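Local coordinates for receptor-type tyrosine-protein phosphatase C (Rattus norvegicus, PDB 5FN8) that probably removes phosphate from protein tyrosines as a receptor-type phosphatase and is probably required for T-cell activation through the antigen receptor, at residues 124-137 with 161-175. Residues are numbered along the deposited sequence; the frame is centred on the assembly and turned at random.
With NAG (2-acetamido-2-deoxy-beta-D-glucopyranose), chain G.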
loop_
_atom_site.group_PDB
_atom_site.type_symbol
_atom_site.label_atom_id
_atom_site.label_comp_id
_atom_site.label_asym_id
_atom_site.label_seq_id
_atom_site.Cartn_x
_atom_site.Cartn_y
_atom_site.Cartn_z
ATOM N N ILE B 124 -4.461 6.036 2.585
ATOM C CA ILE B 124 -4.839 6.654 3.860
ATOM C C ILE B 124 -4.156 8.013 3.995
ATOM O O ILE B 124 -4.834 9.018 4.230
ATOM C CB ILE B 124 -4.578 5.720 5.079
ATOM C CG1 ILE B 124 -5.257 4.308 4.894
ATOM C CG2 ILE B 124 -4.994 6.389 6.437
ATOM C CD1 ILE B 124 -6.683 4.264 4.468
ATOM N N ASN B 125 -2.813 8.038 3.848
ATOM C CA ASN B 125 -1.937 9.230 3.870
ATOM C C ASN B 125 -1.930 10.071 5.126
ATOM O O ASN B 125 -1.550 11.248 5.080
ATOM C CB ASN B 125 -2.189 10.106 2.625
ATOM C CG ASN B 125 -1.980 9.380 1.328
ATOM O OD1 ASN B 125 -1.277 8.365 1.268
ATOM N ND2 ASN B 125 -2.572 9.895 0.253
ATOM N N GLY B 126 -2.313 9.474 6.238
ATOM C CA GLY B 126 -2.368 10.196 7.502
ATOM C C GLY B 126 -2.484 9.276 8.693
ATOM O O GLY B 126 -2.642 8.065 8.504
ATOM N N PRO B 127 -2.493 9.840 9.928
ATOM C CA PRO B 127 -2.521 8.990 11.142
ATOM C C PRO B 127 -3.814 8.311 11.548
ATOM O O PRO B 127 -3.757 7.368 12.352
ATOM C CB PRO B 127 -2.054 9.936 12.254
ATOM C CG PRO B 127 -2.459 11.276 11.792
ATOM C CD PRO B 127 -2.320 11.265 10.280
ATOM N N GLU B 128 -4.978 8.826 11.092
ATOM C CA GLU B 128 -6.275 8.319 11.532
ATOM C C GLU B 128 -7.142 7.831 10.389
ATOM O O GLU B 128 -6.766 7.939 9.220
ATOM C CB GLU B 128 -7.001 9.380 12.375
ATOM C CG GLU B 128 -6.294 9.695 13.686
ATOM C CD GLU B 128 -6.266 11.168 14.038
ATOM O OE1 GLU B 128 -7.350 11.796 14.081
ATOM O OE2 GLU B 128 -5.156 11.691 14.302
ATOM N N ALA B 129 -8.315 7.273 10.745
ATOM C CA ALA B 129 -9.267 6.740 9.804
ATOM C C ALA B 129 -10.704 7.015 10.263
ATOM O O ALA B 129 -11.214 6.327 11.164
ATOM C CB ALA B 129 -9.028 5.252 9.602
ATOM N N ARG B 130 -11.351 8.051 9.648
ATOM C CA ARG B 130 -12.742 8.443 9.940
ATOM C C ARG B 130 -13.527 8.679 8.688
ATOM O O ARG B 130 -12.989 9.045 7.637
ATOM C CB ARG B 130 -12.845 9.620 10.925
ATOM C CG ARG B 130 -12.045 9.326 12.196
ATOM C CD ARG B 130 -12.412 10.110 13.398
ATOM N NE ARG B 130 -13.836 10.024 13.728
ATOM C CZ ARG B 130 -14.361 9.225 14.648
ATOM N NH1 ARG B 130 -13.598 8.364 15.297
ATOM N NH2 ARG B 130 -15.659 9.264 14.905
ATOM N N TYR B 131 -14.810 8.427 8.804
ATOM C CA TYR B 131 -15.771 8.511 7.724
ATOM C C TYR B 131 -16.767 9.630 7.997
ATOM O O TYR B 131 -17.442 9.638 9.035
ATOM C CB TYR B 131 -16.472 7.149 7.577
ATOM C CG TYR B 131 -15.502 6.059 7.188
ATOM C CD1 TYR B 131 -15.182 5.830 5.854
ATOM C CD2 TYR B 131 -14.837 5.310 8.158
ATOM C CE1 TYR B 131 -14.263 4.845 5.491
ATOM C CE2 TYR B 131 -13.899 4.343 7.811
ATOM C CZ TYR B 131 -13.626 4.101 6.475
ATOM O OH TYR B 131 -12.673 3.158 6.168
ATOM N N ILE B 132 -16.837 10.588 7.055
ATOM C CA ILE B 132 -17.755 11.731 7.154
ATOM C C ILE B 132 -18.882 11.537 6.175
ATOM O O ILE B 132 -18.651 11.383 4.978
ATOM C CB ILE B 132 -17.013 13.074 6.880
ATOM C CG1 ILE B 132 -15.708 13.251 7.691
ATOM C CG2 ILE B 132 -17.965 14.282 6.930
ATOM C CD1 ILE B 132 -15.744 13.047 9.159
ATOM N N LEU B 133 -20.078 11.547 6.656
ATOM C CA LEU B 133 -21.211 11.460 5.768
ATOM C C LEU B 133 -22.050 12.739 5.833
ATOM O O LEU B 133 -22.444 13.168 6.906
ATOM C CB LEU B 133 -22.068 10.222 6.067
ATOM C CG LEU B 133 -23.455 10.185 5.417
ATOM C CD1 LEU B 133 -23.370 10.032 3.908
ATOM C CD2 LEU B 133 -24.296 9.098 6.004
ATOM N N GLU B 134 -22.304 13.336 4.672
ATOM C CA GLU B 134 -23.195 14.481 4.499
ATOM C C GLU B 134 -24.423 14.028 3.757
ATOM O O GLU B 134 -24.339 13.302 2.762
ATOM C CB GLU B 134 -22.545 15.561 3.672
ATOM C CG GLU B 134 -21.503 16.322 4.428
ATOM C CD GLU B 134 -21.146 17.598 3.707
ATOM O OE1 GLU B 134 -21.067 17.630 2.454
ATOM O OE2 GLU B 134 -20.946 18.590 4.430
ATOM N N VAL B 135 -25.567 14.461 4.236
ATOM C CA VAL B 135 -26.842 14.136 3.623
ATOM C C VAL B 135 -27.433 15.451 3.122
ATOM O O VAL B 135 -27.551 16.409 3.881
ATOM C CB VAL B 135 -27.795 13.359 4.564
ATOM C CG1 VAL B 135 -29.110 13.006 3.848
ATOM C CG2 VAL B 135 -27.111 12.104 5.128
ATOM N N LYS B 136 -27.748 15.500 1.820
ATOM C CA LYS B 136 -28.291 16.703 1.198
ATOM C C LYS B 136 -29.625 16.461 0.498
ATOM O O LYS B 136 -29.908 15.352 0.064
ATOM C CB LYS B 136 -27.260 17.316 0.222
ATOM C CG LYS B 136 -26.033 17.895 0.909
ATOM C CD LYS B 136 -25.098 18.558 -0.067
ATOM C CE LYS B 136 -23.902 19.119 0.638
ATOM N NZ LYS B 136 -22.866 19.563 -0.332
ATOM N N SER B 137 -30.442 17.504 0.402
ATOM C CA SER B 137 -31.715 17.502 -0.314
ATOM C C SER B 137 -31.843 18.887 -0.934
ATOM O O SER B 137 -31.737 19.874 -0.213
ATOM C CB SER B 137 -32.883 17.214 0.624
ATOM O OG SER B 137 -34.038 16.961 -0.158
ATOM N N THR B 161 -38.774 11.691 -1.090
ATOM C CA THR B 161 -37.761 12.703 -1.350
ATOM C C THR B 161 -36.460 12.128 -1.900
ATOM O O THR B 161 -36.028 11.040 -1.501
ATOM C CB THR B 161 -37.611 13.572 -0.079
ATOM O OG1 THR B 161 -38.916 14.012 0.341
ATOM C CG2 THR B 161 -36.687 14.780 -0.274
ATOM N N ASP B 162 -35.855 12.866 -2.848
ATOM C CA ASP B 162 -34.546 12.556 -3.428
ATOM C C ASP B 162 -33.495 13.162 -2.488
ATOM O O ASP B 162 -33.579 14.343 -2.110
ATOM C CB ASP B 162 -34.372 13.178 -4.833
ATOM C CG ASP B 162 -35.482 12.907 -5.826
ATOM O OD1 ASP B 162 -35.583 11.750 -6.306
ATOM O OD2 ASP B 162 -36.217 13.867 -6.166
ATOM N N TYR B 163 -32.525 12.340 -2.107
ATOM C CA TYR B 163 -31.422 12.731 -1.249
ATOM C C TYR B 163 -30.087 12.357 -1.894
ATOM O O TYR B 163 -30.022 11.410 -2.680
ATOM C CB TYR B 163 -31.539 12.017 0.108
ATOM C CG TYR B 163 -32.631 12.549 1.007
ATOM C CD1 TYR B 163 -32.416 13.666 1.813
ATOM C CD2 TYR B 163 -33.857 11.897 1.105
ATOM C CE1 TYR B 163 -33.420 14.158 2.653
ATOM C CE2 TYR B 163 -34.862 12.368 1.958
ATOM C CZ TYR B 163 -34.638 13.502 2.725
ATOM O OH TYR B 163 -35.604 13.972 3.574
ATOM N N GLU B 164 -29.032 13.117 -1.587
ATOM C CA GLU B 164 -27.681 12.759 -2.013
ATOM C C GLU B 164 -26.847 12.484 -0.790
ATOM O O GLU B 164 -27.025 13.121 0.262
ATOM C CB GLU B 164 -27.013 13.686 -3.073
ATOM C CG GLU B 164 -26.891 15.169 -2.743
ATOM C CD GLU B 164 -25.779 15.964 -3.428
ATOM O OE1 GLU B 164 -24.802 15.345 -3.910
ATOM O OE2 GLU B 164 -25.867 17.217 -3.443
ATOM N N PHE B 165 -26.034 11.438 -0.889
ATOM C CA PHE B 165 -25.170 10.980 0.193
ATOM C C PHE B 165 -23.756 11.134 -0.266
ATOM O O PHE B 165 -23.391 10.633 -1.329
ATOM C CB PHE B 165 -25.535 9.541 0.620
ATOM C CG PHE B 165 -26.977 9.432 1.078
ATOM C CD1 PHE B 165 -28.012 9.289 0.157
ATOM C CD2 PHE B 165 -27.302 9.483 2.426
ATOM C CE1 PHE B 165 -29.343 9.236 0.575
ATOM C CE2 PHE B 165 -28.636 9.396 2.847
ATOM C CZ PHE B 165 -29.647 9.294 1.916
ATOM N N LEU B 166 -22.975 11.905 0.502
ATOM C CA LEU B 166 -21.581 12.208 0.213
ATOM C C LEU B 166 -20.743 11.692 1.356
ATOM O O LEU B 166 -20.881 12.183 2.470
ATOM C CB LEU B 166 -21.399 13.729 0.079
ATOM C CG LEU B 166 -22.196 14.474 -0.999
ATOM C CD1 LEU B 166 -23.549 14.998 -0.449
ATOM C CD2 LEU B 166 -21.407 15.675 -1.477
ATOM N N VAL B 167 -19.917 10.665 1.098
ATOM C CA VAL B 167 -19.001 10.076 2.068
ATOM C C VAL B 167 -17.590 10.552 1.763
ATOM O O VAL B 167 -17.156 10.400 0.633
ATOM C CB VAL B 167 -19.049 8.524 2.174
ATOM C CG1 VAL B 167 -18.057 8.024 3.245
ATOM C CG2 VAL B 167 -20.448 8.042 2.503
ATOM N N TYR B 168 -16.915 11.190 2.743
ATOM C CA TYR B 168 -15.513 11.637 2.644
ATOM C C TYR B 168 -14.734 10.857 3.688
ATOM O O TYR B 168 -15.259 10.555 4.768
ATOM C CB TYR B 168 -15.327 13.113 3.047
ATOM C CG TYR B 168 -16.233 14.109 2.371
ATOM C CD1 TYR B 168 -17.589 14.187 2.702
ATOM C CD2 TYR B 168 -15.731 15.021 1.446
ATOM C CE1 TYR B 168 -18.427 15.118 2.089
ATOM C CE2 TYR B 168 -16.556 15.970 0.844
ATOM C CZ TYR B 168 -17.900 16.016 1.170
ATOM O OH TYR B 168 -18.669 16.982 0.586
ATOM N N PHE B 169 -13.470 10.594 3.391
ATOM C CA PHE B 169 -12.553 9.978 4.346
ATOM C C PHE B 169 -11.752 11.088 4.979
ATOM O O PHE B 169 -11.298 11.995 4.274
ATOM C CB PHE B 169 -11.598 9.000 3.656
ATOM C CG PHE B 169 -10.793 8.171 4.632
ATOM C CD1 PHE B 169 -11.344 7.049 5.240
ATOM C CD2 PHE B 169 -9.453 8.455 4.871
ATOM C CE1 PHE B 169 -10.577 6.248 6.095
ATOM C CE2 PHE B 169 -8.708 7.671 5.739
ATOM C CZ PHE B 169 -9.275 6.568 6.332
ATOM N N TYR B 170 -11.580 11.009 6.294
ATOM C CA TYR B 170 -10.766 11.925 7.081
ATOM C C TYR B 170 -9.599 11.141 7.701
ATOM O O TYR B 170 -9.821 10.127 8.362
ATOM C CB TYR B 170 -11.622 12.613 8.161
ATOM C CG TYR B 170 -10.830 13.567 9.024
ATOM C CD1 TYR B 170 -10.257 14.715 8.485
ATOM C CD2 TYR B 170 -10.664 13.332 10.392
ATOM C CE1 TYR B 170 -9.501 15.582 9.268
ATOM C CE2 TYR B 170 -9.911 14.196 11.187
ATOM C CZ TYR B 170 -9.354 15.335 10.625
ATOM O OH TYR B 170 -8.651 16.222 11.414
ATOM N N ASN B 171 -8.375 11.588 7.469
ATOM C CA ASN B 171 -7.178 10.881 7.940
ATOM C C ASN B 171 -6.475 11.511 9.156
ATOM O O ASN B 171 -5.360 11.158 9.451
ATOM C CB ASN B 171 -6.191 10.627 6.760
ATOM C CG ASN B 171 -5.453 11.856 6.293
ATOM O OD1 ASN B 171 -5.454 12.900 6.943
ATOM N ND2 ASN B 171 -4.804 11.772 5.150
ATOM N N GLY B 172 -7.150 12.399 9.871
ATOM C CA GLY B 172 -6.588 13.078 11.035
ATOM C C GLY B 172 -6.022 14.432 10.686
ATOM O O GLY B 172 -5.740 15.238 11.571
ATOM N N GLU B 173 -5.838 14.695 9.391
ATOM C CA GLU B 173 -5.297 15.971 8.944
ATOM C C GLU B 173 -5.986 16.505 7.695
ATOM O O GLU B 173 -6.011 17.718 7.487
ATOM C CB GLU B 173 -3.789 15.830 8.695
ATOM C CG GLU B 173 -2.969 15.987 9.961
ATOM C CD GLU B 173 -1.492 15.775 9.770
ATOM O OE1 GLU B 173 -0.834 16.637 9.143
ATOM O OE2 GLU B 173 -0.995 14.734 10.247
ATOM N N TYR B 174 -6.529 15.619 6.862
ATOM C CA TYR B 174 -7.156 16.014 5.598
ATOM C C TYR B 174 -8.374 15.232 5.291
ATOM O O TYR B 174 -8.483 14.067 5.660
ATOM C CB TYR B 174 -6.182 15.842 4.407
ATOM C CG TYR B 174 -4.977 16.746 4.476
ATOM C CD1 TYR B 174 -5.070 18.092 4.135
ATOM C CD2 TYR B 174 -3.732 16.255 4.872
ATOM C CE1 TYR B 174 -3.971 18.940 4.240
ATOM C CE2 TYR B 174 -2.612 17.089 4.949
ATOM C CZ TYR B 174 -2.730 18.426 4.610
ATOM O OH TYR B 174 -1.649 19.272 4.723
ATOM N N LEU B 175 -9.262 15.860 4.539
ATOM C CA LEU B 175 -10.475 15.266 4.018
ATOM C C LEU B 175 -10.164 15.025 2.528
ATOM O O LEU B 175 -9.565 15.884 1.884
ATOM C CB LEU B 175 -11.588 16.321 4.144
ATOM C CG LEU B 175 -12.982 15.947 4.512
ATOM C CD1 LEU B 175 -13.034 15.066 5.757
ATOM C CD2 LEU B 175 -13.720 17.191 4.837
HETATM C C1 NAG G . -14.350 13.683 13.303
HETATM C C2 NAG G . -13.735 15.037 12.940
HETATM C C3 NAG G . -12.348 15.221 13.566
HETATM C C4 NAG G . -12.329 14.799 15.031
HETATM C C5 NAG G . -12.894 13.393 15.216
HETATM C C6 NAG G . -12.986 12.982 16.671
HETATM C C7 NAG G . -13.287 16.118 10.726
HETATM C C8 NAG G . -13.494 15.973 9.251
HETATM N N2 NAG G . -13.660 15.057 11.483
HETATM O O3 NAG G . -11.999 16.602 13.524
HETATM O O4 NAG G . -10.987 14.849 15.509
HETATM O O5 NAG G . -14.229 13.345 14.692
HETATM O O6 NAG G . -13.463 11.653 16.833
HETATM O O7 NAG G . -12.786 17.131 11.207
#
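Arg-130 to Lys-136 pair with Tyr-170 to Glu-164 as the two central antiparallel strands of a four-stranded sheet, flanked by strands 140-147 and 179-184, in the second fibronectin type III domain of this extracellular fragment. It is a worked example of how one strand pair serves two unlike faces. Backbone bonds run in reciprocal couples at Arg-130/Tyr-170, Ile-132/Tyr-168, Glu-134/Leu-166 and Lys-136/Glu-164.

On the buried face, toward strands 114-119 and 151-154, the edge of Phe-169 meets the face of Tyr-131 in a T-shaped stack, centroids 5.2 Å apart and planes at 78°. With CG anti to the backbone N (chi1 -170°), the Phe-169 ring extends across to the other strand, its CZ 3.5 Å from Ala-129 CB. Leu-133 CD1 packs on Val-167 CG2, while Val-135 and Phe-165 lie side by side.

Against the other face rests the N-acetylglucosamine (NAG) of Asn-146, from strand 140-147. Its acetamido group lies over the Tyr-170 ring, with C7 3.7 Å above the ring plane, and Gly-172 N covers the opposite face. NAG O6 sits over the Arg-130 guanidinium, whose NE hydrogen-bonds to Asn-146 OD1. Farther along, Tyr-168 OH donates to Glu-134 OE1 (3.1 Å) from above the carboxylate plane.

Beyond the strands, Asn-171 OD1 accepts from Glu-173 N, closing an Asx turn, and from Tyr-174 N, extending it to an Asx motif. Asn-171 ND2 hydrogen-bonds to Ala-96 O and to Ile-124 O (2.9 Å), the latter in the Ile-124 carbonyl plane.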